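Bile acid 7a-dehydratase, BaiE (Clostridium hiranonis DSM 13275, PDB 4L8P) probably catalyses the 7-alpha-dehydration of bile-acid intermediates, as a lyase of the SnoaL-like, cystatin-like fold. Local coordinates at residues I33-L36 / N37-A41; K46-Y49 / F50-D54; Y149-D153 / G154-I158. All blocks are in the same frame, centred on the assembly; numbering follows the deposited sequence.

How the interactions relate
From the N terminus, the long helix 22-55 carries interaction 1 and then interaction 2, each closing successive turns of that helix, with centres about 20 Å apart. Interaction 3 comes much later and closes the two-residue turn between strands 137-152 and 155-172. The three follow in series, none nested or crossing, but the fold brings the hairpin back to the helix. Asp38 of interaction 1 takes a salt bridge from Lys151 and a probable hydrogen bond from Trp156, while Tyr49 of interaction 2 packs on Ile158. The hairpin thus meets the helix at two places, near its turn through Lys151 and Trp156 and farther in through Ile158, and interactions 1 and 2 both meet the second subunit.

Interaction 1: I33-L36 / N37-A41; sequences IQRL and NDIEA
Arg35 and Ile39 lie side by side one helical turn apart. From CB the Arg35 chain leaves with CG anti to the backbone N (chi1 175°), and CG passes 4.1 Å from CD1 of Ile39. The chain stays extended to NE, at 4.0 Å from the same methyl, and the guanidinium then lays one face on it: Ile39 CD1 sits over the centre of the group, 3.7 Å from Arg35 CZ and 3.8 Å from Arg35 NH2. The backbone carries the i to i+4 bonds of an alpha helix, Ile39 N bonding to Arg35 O at 2.9 Å and Asn37 N to Ile33 O at 2.8 Å. This is a turn of helix 22-55 in the cystatin-like fold; Ile39 also rests on Ile109 and Ile111 of the sheet, whereas Leu36 packs on Leu36 of the second subunit. Gln34, bent at chi2 (61°), swings its amide towards Asp38, and NE2 makes a weak hydrogen bond of 3.1 Å to Asp38 OD1, the amide and carboxylate planes 38° apart. That oxygen has stronger partners in Lys151 and Trp156, which probably help to stabilise its negative charge. Asn37 ND2 turns to Glu32 of the second subunit.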
loop_
_atom_site.group_PDB
_atom_site.type_symbol
_atom_site.label_atom_id
_atom_site.label_comp_id
_atom_site.label_asym_id
_atom_site.label_seq_id
_atom_site.Cartn_x
_atom_site.Cartn_y
_atom_site.Cartn_z
ATOM N N ILE A 33 -2.210 23.494 -0.050
ATOM C CA ILE A 33 -3.323 22.646 0.384
ATOM C C ILE A 33 -4.054 22.075 -0.842
ATOM O O ILE A 33 -4.461 20.932 -0.830
ATOM C CB ILE A 33 -4.312 23.398 1.331
ATOM C CG1 ILE A 33 -5.175 22.413 2.122
ATOM C CG2 ILE A 33 -5.224 24.336 0.587
ATOM C CD1 ILE A 33 -4.430 21.790 3.276
ATOM N N GLN A 34 -4.191 22.868 -1.905
ATOM C CA GLN A 34 -4.842 22.375 -3.111
ATOM C C GLN A 34 -4.044 21.189 -3.671
ATOM O O GLN A 34 -4.629 20.189 -4.092
ATOM C CB GLN A 34 -4.998 23.453 -4.194
ATOM C CG GLN A 34 -5.768 22.971 -5.438
ATOM C CD GLN A 34 -7.194 22.532 -5.093
ATOM O OE1 GLN A 34 -8.000 23.340 -4.646
ATOM N NE2 GLN A 34 -7.502 21.238 -5.274
ATOM N N ARG A 35 -2.727 21.299 -3.666
ATOM C CA ARG A 35 -1.868 20.215 -4.146
ATOM C C ARG A 35 -2.097 18.940 -3.322
ATOM O O ARG A 35 -2.296 17.841 -3.887
ATOM C CB ARG A 35 -0.394 20.622 -4.122
ATOM C CG ARG A 35 0.571 19.504 -4.505
ATOM C CD ARG A 35 2.042 19.926 -4.523
ATOM N NE ARG A 35 2.900 18.713 -4.468
ATOM C CZ ARG A 35 3.356 18.088 -3.367
ATOM N NH1 ARG A 35 3.074 18.513 -2.126
ATOM N NH2 ARG A 35 4.124 17.002 -3.503
ATOM N N LEU A 36 -2.072 19.070 -1.988
ATOM C CA LEU A 36 -2.284 17.904 -1.129
ATOM C C LEU A 36 -3.661 17.303 -1.282
ATOM O O LEU A 36 -3.812 16.079 -1.293
ATOM C CB LEU A 36 -2.042 18.237 0.328
ATOM C CG LEU A 36 -0.586 18.543 0.666
ATOM C CD1 LEU A 36 -0.521 19.154 2.048
ATOM C CD2 LEU A 36 0.296 17.327 0.595
ATOM N N ASN A 37 -4.672 18.167 -1.406
ATOM C CA ASN A 37 -6.021 17.681 -1.685
ATOM C C ASN A 37 -6.113 16.908 -3.002
ATOM O O ASN A 37 -6.774 15.845 -3.067
ATOM C CB ASN A 37 -7.039 18.832 -1.730
ATOM C CG ASN A 37 -7.473 19.278 -0.345
ATOM O OD1 ASN A 37 -7.328 18.541 0.628
ATOM N ND2 ASN A 37 -8.036 20.471 -0.261
ATOM N N ASP A 38 -5.480 17.439 -4.053
ATOM C CA ASP A 38 -5.447 16.749 -5.359
ATOM C C ASP A 38 -4.738 15.387 -5.271
ATOM O O ASP A 38 -5.230 14.385 -5.802
ATOM C CB ASP A 38 -4.799 17.635 -6.420
ATOM C CG ASP A 38 -5.690 18.775 -6.869
ATOM O OD1 ASP A 38 -6.932 18.668 -6.817
ATOM O OD2 ASP A 38 -5.113 19.784 -7.299
ATOM N N ILE A 39 -3.626 15.342 -4.544
ATOM C CA ILE A 39 -2.882 14.101 -4.383
ATOM C C ILE A 39 -3.776 13.071 -3.700
ATOM O O ILE A 39 -3.858 11.901 -4.142
ATOM C CB ILE A 39 -1.574 14.320 -3.620
ATOM C CG1 ILE A 39 -0.572 15.055 -4.508
ATOM C CG2 ILE A 39 -0.996 12.985 -3.095
ATOM C CD1 ILE A 39 0.663 15.514 -3.747
ATOM N N GLU A 40 -4.422 13.478 -2.610
ATOM C CA GLU A 40 -5.306 12.547 -1.903
ATOM C C GLU A 40 -6.486 12.091 -2.769
ATOM O O GLU A 40 -6.843 10.922 -2.729
ATOM C CB GLU A 40 -5.791 13.154 -0.576
ATOM C CG GLU A 40 -6.701 12.253 0.235
ATOM C CD GLU A 40 -6.059 10.935 0.691
ATOM O OE1 GLU A 40 -4.816 10.781 0.690
ATOM O OE2 GLU A 40 -6.829 10.026 1.087
ATOM N N ALA A 41 -7.097 13.000 -3.534
ATOM C CA ALA A 41 -8.213 12.677 -4.430
ATOM C C ALA A 41 -7.795 11.648 -5.486
ATOM O O ALA A 41 -8.518 10.688 -5.750
ATOM C CB ALA A 41 -8.692 13.928 -5.111
#

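Interaction 2: K46-Y49 / F50-D54; sequences KAKY and FRCLD
Near the C-terminal end of helix 22-55, the long helix of this SnoaL-like domain, the consecutive residues Tyr49 and Phe50 pair their rings. The pair is an offset edge-to-face stack: the edge of Tyr49 is directed at the face of Phe50, with centroids 5.7 Å apart and planes at 69°. Tyr49 CD1 comes to 3.8 Å from Phe50 CD1. Phe50 CG lies anti to its own carbonyl carbon (chi1 -69°), which turns the ring back along the helix to Lys46. There the bent lysine chain runs obliquely past the ring, CG touching CE2 and CE reaching 3.4 Å from Phe50 CZ. Lys46 NZ continues to a salt bridge with Asp147 and a cation-pi contact with Trp121. As in any alpha helix, i to i+4 bonds underlie the packing, Phe50 N to Lys46 O at 3.0 Å and Leu53 N to Tyr49 O at 2.8 Å. Leu53 lies alongside Tyr49, its CD2 3.9 Å from Tyr49 CE1, and also packs on Leu61 of helix 58-62. A pentaethylene glycol, probably from the crystallisation liquor, lies about 3 Å, nearest atoms, from the Tyr49 side chain. On another side of the helix, Arg51 bends at chi3 (56°) and brings NH2 to 3.7 Å from Lys48 CG, while its NE forms a salt bridge with Glu108 of the second subunit.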
loop_
_atom_site.group_PDB
_atom_site.type_symbol
_atom_site.label_atom_id
_atom_site.label_comp_id
_atom_site.label_asym_id
_atom_site.label_seq_id
_atom_site.Cartn_x
_atom_site.Cartn_y
_atom_site.Cartn_z
ATOM N N LYS A 46 -7.683 6.087 -7.728
ATOM C CA LYS A 46 -7.041 4.828 -8.131
ATOM C C LYS A 46 -7.500 3.653 -7.260
ATOM O O LYS A 46 -7.711 2.539 -7.762
ATOM C CB LYS A 46 -5.520 4.953 -8.113
ATOM C CG LYS A 46 -4.810 3.759 -8.769
ATOM C CD LYS A 46 -5.082 3.704 -10.287
ATOM C CE LYS A 46 -4.149 2.719 -10.974
ATOM N NZ LYS A 46 -4.091 2.862 -12.428
ATOM N N ALA A 47 -7.700 3.898 -5.976
ATOM C CA ALA A 47 -8.251 2.879 -5.068
ATOM C C ALA A 47 -9.613 2.393 -5.543
ATOM O O ALA A 47 -9.864 1.190 -5.587
ATOM C CB ALA A 47 -8.350 3.430 -3.665
ATOM N N LYS A 48 -10.469 3.337 -5.915
ATOM C CA LYS A 48 -11.802 3.030 -6.415
ATOM C C LYS A 48 -11.697 2.223 -7.714
ATOM O O LYS A 48 -12.446 1.256 -7.901
ATOM C CB LYS A 48 -12.615 4.314 -6.631
ATOM C CG LYS A 48 -13.998 4.108 -7.208
ATOM C CD LYS A 48 -14.724 5.446 -7.374
ATOM C CE LYS A 48 -16.047 5.296 -8.110
ATOM N NZ LYS A 48 -16.650 6.634 -8.446
ATOM N N TYR A 49 -10.801 2.619 -8.617
ATOM C CA TYR A 49 -10.580 1.865 -9.850
ATOM C C TYR A 49 -10.281 0.383 -9.554
ATOM O O TYR A 49 -10.905 -0.515 -10.143
ATOM C CB TYR A 49 -9.471 2.535 -10.695
ATOM C CG TYR A 49 -9.045 1.740 -11.897
ATOM C CD1 TYR A 49 -8.029 0.792 -11.791
ATOM C CD2 TYR A 49 -9.674 1.909 -13.129
ATOM C CE1 TYR A 49 -7.662 0.014 -12.871
ATOM C CE2 TYR A 49 -9.300 1.140 -14.233
ATOM C CZ TYR A 49 -8.304 0.191 -14.090
ATOM O OH TYR A 49 -7.908 -0.567 -15.188
ATOM N N PHE A 50 -9.319 0.123 -8.654
ATOM C CA PHE A 50 -8.949 -1.264 -8.351
ATOM C C PHE A 50 -10.061 -2.050 -7.693
ATOM O O PHE A 50 -10.305 -3.208 -8.035
ATOM C CB PHE A 50 -7.700 -1.335 -7.452
ATOM C CG PHE A 50 -6.415 -0.905 -8.114
ATOM C CD1 PHE A 50 -6.061 -1.363 -9.373
ATOM C CD2 PHE A 50 -5.525 -0.074 -7.427
ATOM C CE1 PHE A 50 -4.850 -0.991 -9.942
ATOM C CE2 PHE A 50 -4.324 0.295 -8.005
ATOM C CZ PHE A 50 -3.995 -0.165 -9.255
ATOM N N ARG A 51 -10.756 -1.406 -6.767
ATOM C CA ARG A 51 -11.878 -2.031 -6.093
ATOM C C ARG A 51 -12.994 -2.390 -7.085
ATOM O O ARG A 51 -13.552 -3.491 -7.040
ATOM C CB ARG A 51 -12.362 -1.106 -4.959
ATOM C CG ARG A 51 -13.599 -1.546 -4.231
ATOM C CD ARG A 51 -13.842 -0.642 -3.009
ATOM N NE ARG A 51 -13.946 0.796 -3.292
ATOM C CZ ARG A 51 -15.044 1.414 -3.764
ATOM N NH1 ARG A 51 -16.147 0.726 -4.064
ATOM N NH2 ARG A 51 -15.027 2.729 -3.960
ATOM N N CYS A 52 -13.314 -1.475 -7.997
ATOM C CA CYS A 52 -14.343 -1.750 -9.002
ATOM C C CYS A 52 -13.882 -2.800 -10.029
ATOM O O CYS A 52 -14.694 -3.623 -10.476
ATOM C CB CYS A 52 -14.770 -0.478 -9.703
ATOM S SG CYS A 52 -15.635 0.677 -8.620
ATOM N N LEU A 53 -12.601 -2.756 -10.396
ATOM C CA LEU A 53 -12.032 -3.716 -11.331
ATOM C C LEU A 53 -12.163 -5.143 -10.794
ATOM O O LEU A 53 -12.668 -6.040 -11.469
ATOM C CB LEU A 53 -10.562 -3.385 -11.596
ATOM C CG LEU A 53 -9.742 -4.311 -12.509
ATOM C CD1 LEU A 53 -10.324 -4.305 -13.908
ATOM C CD2 LEU A 53 -8.309 -3.867 -12.547
ATOM N N ASP A 54 -11.685 -5.342 -9.568
ATOM C CA ASP A 54 -11.691 -6.676 -8.972
ATOM C C ASP A 54 -13.073 -7.097 -8.514
ATOM O O ASP A 54 -13.412 -8.288 -8.558
ATOM C CB ASP A 54 -10.658 -6.739 -7.870
ATOM C CG ASP A 54 -9.242 -6.611 -8.395
ATOM O OD1 ASP A 54 -8.957 -7.012 -9.553
ATOM O OD2 ASP A 54 -8.414 -6.086 -7.640
#

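Interaction 3: Y149-D153 / G154-I158; sequences YEKID and GQWYI
Trp156 and Lys151 face each other in a non-hydrogen-bonded antiparallel pair, the tightly packed part of this beta hairpin. Lys151 CB stands 3.6 Å from the centroid of the six-membered ring, 3° off its normal, a CH-pi contact over the face. A first torsion of -165° turns CG away from the backbone N, and the extended chain then goes on across the indole, Lys151 CD at 3.6 Å from Trp156 NE1. On the same face of the sheet, Tyr149 CB meets Trp156 CE3, and Tyr149 lies beside Ile158, CE1 to CG1 at 3.9 Å. Glu150 with Tyr157 and Ile152 with Gln155 are the hydrogen-bonded pairs; Tyr157 N reaches Glu150 O at 2.8 Å. The other end is looser. A type I' turn from Ile152 to Gln155 carries Asp153 and Gly154, both exposed, and the closing bond from Gln155 N to Ile152 O is 3.1 Å long, its donor well above the carbonyl plane. A water donates to Ile152 O at 2.8 Å and also hydrogen-bonds Tyr157 OH at 2.6 Å, in the plane of the Tyr157 ring. Helix 22-55 covers the face bearing Tyr149 and Trp156 through Ala41 and Ile42; Ile152 and Tyr157 pack on Pro67; Tyr149 bonds through its backbone to Ala117 of strand 116-129, and Lys151 to Asn115 just before it.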
loop_
_atom_site.group_PDB
_atom_site.type_symbol
_atom_site.label_atom_id
_atom_site.label_comp_id
_atom_site.label_asym_id
_atom_site.label_seq_id
_atom_site.Cartn_x
_atom_site.Cartn_y
_atom_site.Cartn_z
ATOM N N TYR A 149 -3.706 11.637 -15.303
ATOM C CA TYR A 149 -5.015 12.016 -14.779
ATOM C C TYR A 149 -5.376 13.396 -15.266
ATOM O O TYR A 149 -4.511 14.239 -15.570
ATOM C CB TYR A 149 -5.040 12.037 -13.238
ATOM C CG TYR A 149 -4.463 10.808 -12.568
ATOM C CD1 TYR A 149 -5.228 9.640 -12.404
ATOM C CD2 TYR A 149 -3.169 10.792 -12.129
ATOM C CE1 TYR A 149 -4.667 8.491 -11.812
ATOM C CE2 TYR A 149 -2.627 9.672 -11.528
ATOM C CZ TYR A 149 -3.391 8.520 -11.360
ATOM O OH TYR A 149 -2.831 7.383 -10.757
ATOM N N GLU A 150 -6.666 13.650 -15.289
ATOM C CA GLU A 150 -7.143 14.996 -15.564
ATOM C C GLU A 150 -8.306 15.348 -14.684
ATOM O O GLU A 150 -9.060 14.481 -14.258
ATOM C CB GLU A 150 -7.434 15.169 -17.034
ATOM C CG GLU A 150 -8.684 14.527 -17.541
ATOM C CD GLU A 150 -8.894 14.819 -19.023
ATOM O OE1 GLU A 150 -8.797 16.000 -19.443
ATOM O OE2 GLU A 150 -9.170 13.865 -19.758
ATOM N N LYS A 151 -8.416 16.640 -14.402
ATOM C CA LYS A 151 -9.414 17.166 -13.486
ATOM C C LYS A 151 -10.416 17.960 -14.331
ATOM O O LYS A 151 -10.040 18.878 -15.054
ATOM C CB LYS A 151 -8.775 18.073 -12.438
ATOM C CG LYS A 151 -9.701 18.362 -11.261
ATOM C CD LYS A 151 -9.017 19.254 -10.223
ATOM C CE LYS A 151 -9.777 19.294 -8.920
ATOM N NZ LYS A 151 -9.072 20.184 -7.947
ATOM N N ILE A 152 -11.681 17.561 -14.238
ATOM C CA ILE A 152 -12.766 18.159 -15.024
ATOM C C ILE A 152 -13.886 18.486 -14.055
ATOM O O ILE A 152 -14.330 17.602 -13.312
ATOM C CB ILE A 152 -13.253 17.187 -16.118
ATOM C CG1 ILE A 152 -12.119 16.909 -17.115
ATOM C CG2 ILE A 152 -14.489 17.768 -16.819
ATOM C CD1 ILE A 152 -12.359 15.736 -18.044
ATOM N N ASP A 153 -14.302 19.765 -14.030
ATOM C CA ASP A 153 -15.358 20.252 -13.132
ATOM C C ASP A 153 -15.207 19.779 -11.690
ATOM O O ASP A 153 -16.157 19.273 -11.093
ATOM C CB ASP A 153 -16.747 19.882 -13.696
ATOM C CG ASP A 153 -16.981 20.421 -15.113
ATOM O OD1 ASP A 153 -16.388 21.456 -15.494
ATOM O OD2 ASP A 153 -17.766 19.800 -15.856
ATOM N N GLY A 154 -13.987 19.886 -11.153
ATOM C CA GLY A 154 -13.692 19.586 -9.746
ATOM C C GLY A 154 -13.370 18.146 -9.385
ATOM O O GLY A 154 -13.078 17.835 -8.229
ATOM N N GLN A 155 -13.424 17.254 -10.376
ATOM C CA GLN A 155 -13.294 15.827 -10.153
ATOM C C GLN A 155 -12.128 15.290 -10.977
ATOM O O GLN A 155 -11.981 15.647 -12.156
ATOM C CB GLN A 155 -14.589 15.127 -10.599
ATOM C CG GLN A 155 -14.581 13.602 -10.568
ATOM C CD GLN A 155 -14.485 13.034 -9.178
ATOM O OE1 GLN A 155 -15.111 13.542 -8.239
ATOM N NE2 GLN A 155 -13.700 11.962 -9.030
ATOM N N TRP A 156 -11.334 14.421 -10.361
ATOM C CA TRP A 156 -10.229 13.745 -11.038
ATOM C C TRP A 156 -10.688 12.464 -11.732
ATOM O O TRP A 156 -11.525 11.731 -11.202
ATOM C CB TRP A 156 -9.095 13.422 -10.045
ATOM C CG TRP A 156 -8.321 14.649 -9.642
ATOM C CD1 TRP A 156 -8.479 15.384 -8.508
ATOM C CD2 TRP A 156 -7.269 15.289 -10.395
ATOM N NE1 TRP A 156 -7.592 16.434 -8.494
ATOM C CE2 TRP A 156 -6.833 16.403 -9.640
ATOM C CE3 TRP A 156 -6.643 15.021 -11.636
ATOM C CZ2 TRP A 156 -5.782 17.260 -10.088
ATOM C CZ3 TRP A 156 -5.608 15.863 -12.068
ATOM C CH2 TRP A 156 -5.204 16.984 -11.299
ATOM N N TYR A 157 -10.110 12.220 -12.901
ATOM C CA TYR A 157 -10.370 11.041 -13.715
ATOM C C TYR A 157 -9.063 10.467 -14.248
ATOM O O TYR A 157 -8.095 11.176 -14.423
ATOM C CB TYR A 157 -11.262 11.377 -14.922
ATOM C CG TYR A 157 -12.601 11.950 -14.559
ATOM C CD1 TYR A 157 -13.697 11.108 -14.348
ATOM C CD2 TYR A 157 -12.792 13.318 -14.428
ATOM C CE1 TYR A 157 -14.935 11.602 -14.013
ATOM C CE2 TYR A 157 -14.055 13.831 -14.086
ATOM C CZ TYR A 157 -15.117 12.966 -13.882
ATOM O OH TYR A 157 -16.353 13.456 -13.516
ATOM N N ILE A 158 -9.098 9.177 -14.569
ATOM C CA ILE A 158 -7.976 8.482 -15.202
ATOM C C ILE A 158 -8.170 8.591 -16.713
ATOM O O ILE A 158 -9.241 8.258 -17.217
ATOM C CB ILE A 158 -7.956 6.998 -14.770
ATOM C CG1 ILE A 158 -7.945 6.845 -13.250
ATOM C CG2 ILE A 158 -6.753 6.306 -15.343
ATOM C CD1 ILE A 158 -8.180 5.427 -12.782
HETATM O O HOH W 1 -16.641 16.080 -13.689
#